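Local coordinates for allantoicase (Saccharomyces cerevisiae, PDB 1O59), which hydrolyses allantoate to (S)-ureidoglycolate and urea, a step of allantoin degradation that lets yeast use purines as a secondary nitrogen source, at residues A[56-59]-A[60-64]. Numbering follows the deposited sequence.
Sequences SAEN and LIQPT
Gln62 reaches back along a short 3-10 turn and donates an N-H of its side-chain NE2 to the backbone O of Glu58, at 3.0 Å and with an N-H...O angle of 166°. The acceptor lies nearly in the plane of the Gln62 amide, whereas the donor stands above the carbonyl plane of Glu58. A bend in the side chain (chi2 -55°) curls the amide over the turn to make this bond. Gln62 NE2 also donates to a water 2.7 Å away, which in turn donates to Glu58 OE2, linking the two side chains indirectly. Successive i to i+3 backbone bonds support the 3-10 reading: Asn59 N to Ser56 O at 3.1 Å and Leu60 N to Ala57 O at 3.0 Å. Gln62 N to Asn59 O, at 3.2 Å, is a further i+3 bond. An alanine in place of Gln62 would probably leave Glu58 O without its side-chain donor and the bridging water without one of its partners. The turn belongs to the loop between strands 45-49 and 83-84 in the first allantoicase repeat, where Gln62 O accepts from Arg191. The remaining packing sets side-chain carbons against carbonyl oxygens of the turn, Ile61 CG1 lying 3.7 Å from Glu58 O. Leu60 and Ala57 pack on Trp83, and Leu60, its CG anti to the carbonyl carbon (chi1 -63°), runs alongside the Ala57 carbonyl, with Leu60 CG 3.2 Å from Ala57 O.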
loop_
_atom_site.group_PDB
_atom_site.type_symbol
_atom_site.label_atom_id
_atom_site.label_comp_id
_atom_site.label_asym_id
_atom_site.label_seq_id
_atom_site.Cartn_x
_atom_site.Cartn_y
_atom_site.Cartn_z
ATOM N N SER A 56 -15.234 8.681 -12.216
ATOM C CA SER A 56 -13.822 8.984 -12.485
ATOM C C SER A 56 -12.933 7.832 -12.265
ATOM O O SER A 56 -13.045 7.168 -11.255
ATOM C CB SER A 56 -13.262 10.060 -11.556
ATOM O OG SER A 56 -14.203 11.092 -11.439
ATOM N N ALA A 57 -11.965 7.715 -13.164
ATOM C CA ALA A 57 -10.838 6.804 -13.048
ATOM C C ALA A 57 -10.077 6.971 -11.748
ATOM O O ALA A 57 -9.570 6.030 -11.186
ATOM C CB ALA A 57 -9.906 7.020 -14.231
ATOM N N GLU A 58 -10.016 8.188 -11.260
ATOM C CA GLU A 58 -9.283 8.503 -10.030
ATOM C C GLU A 58 -9.777 7.740 -8.809
ATOM O O GLU A 58 -9.012 7.560 -7.837
ATOM C CB GLU A 58 -9.396 9.998 -9.730
ATOM C CG GLU A 58 -8.090 10.607 -9.317
ATOM C CD GLU A 58 -8.248 12.039 -8.856
ATOM O OE1 GLU A 58 -8.992 12.821 -9.559
ATOM O OE2 GLU A 58 -7.612 12.377 -7.802
ATOM N N ASN A 59 -11.044 7.322 -8.846
ATOM C CA ASN A 59 -11.612 6.538 -7.749
ATOM C C ASN A 59 -10.912 5.207 -7.536
ATOM O O ASN A 59 -10.844 4.728 -6.407
ATOM C CB ASN A 59 -13.114 6.309 -7.930
ATOM C CG ASN A 59 -13.932 7.586 -7.806
ATOM O OD1 ASN A 59 -14.798 7.857 -8.640
ATOM N ND2 ASN A 59 -13.656 8.374 -6.786
ATOM N N LEU A 60 -10.353 4.641 -8.600
ATOM C CA LEU A 60 -9.754 3.290 -8.558
ATOM C C LEU A 60 -8.676 3.123 -7.527
ATOM O O LEU A 60 -8.516 2.020 -7.007
ATOM C CB LEU A 60 -9.129 2.938 -9.899
ATOM C CG LEU A 60 -10.050 2.833 -11.099
ATOM C CD1 LEU A 60 -9.249 2.753 -12.377
ATOM C CD2 LEU A 60 -10.933 1.620 -10.981
ATOM N N ILE A 61 -7.914 4.192 -7.260
ATOM C CA ILE A 61 -6.725 4.101 -6.380
ATOM C C ILE A 61 -6.889 4.729 -5.004
ATOM O O ILE A 61 -5.904 4.803 -4.222
ATOM C CB ILE A 61 -5.463 4.681 -7.037
ATOM C CG1 ILE A 61 -5.654 6.132 -7.461
ATOM C CG2 ILE A 61 -5.055 3.864 -8.256
ATOM C CD1 ILE A 61 -4.331 6.785 -7.908
ATOM N N GLN A 62 -8.121 5.155 -4.686
ATOM C CA GLN A 62 -8.380 5.775 -3.385
ATOM C C GLN A 62 -8.221 4.749 -2.248
ATOM O O GLN A 62 -8.551 3.582 -2.386
ATOM C CB GLN A 62 -9.766 6.472 -3.341
ATOM C CG GLN A 62 -9.895 7.608 -4.360
ATOM C CD GLN A 62 -8.760 8.669 -4.220
ATOM O OE1 GLN A 62 -8.574 9.253 -3.128
ATOM N NE2 GLN A 62 -7.995 8.885 -5.299
ATOM N N PRO A 63 -7.731 5.208 -1.113
ATOM C CA PRO A 63 -7.481 4.333 0.037
ATOM C C PRO A 63 -8.723 3.713 0.691
ATOM O O PRO A 63 -8.625 2.677 1.368
ATOM C CB PRO A 63 -6.793 5.267 1.034
ATOM C CG PRO A 63 -7.084 6.630 0.580
ATOM C CD PRO A 63 -7.372 6.608 -0.848
ATOM N N THR A 64 -9.862 4.357 0.497
ATOM C CA THR A 64 -11.107 3.967 1.138
ATOM C C THR A 64 -11.684 2.724 0.479
ATOM O O THR A 64 -11.367 2.393 -0.667
ATOM C CB THR A 64 -12.119 5.095 0.974
ATOM O OG1 THR A 64 -12.091 5.543 -0.385
ATOM C CG2 THR A 64 -11.699 6.342 1.711
HETATM O O HOH W 1 -6.116 10.712 -5.831
#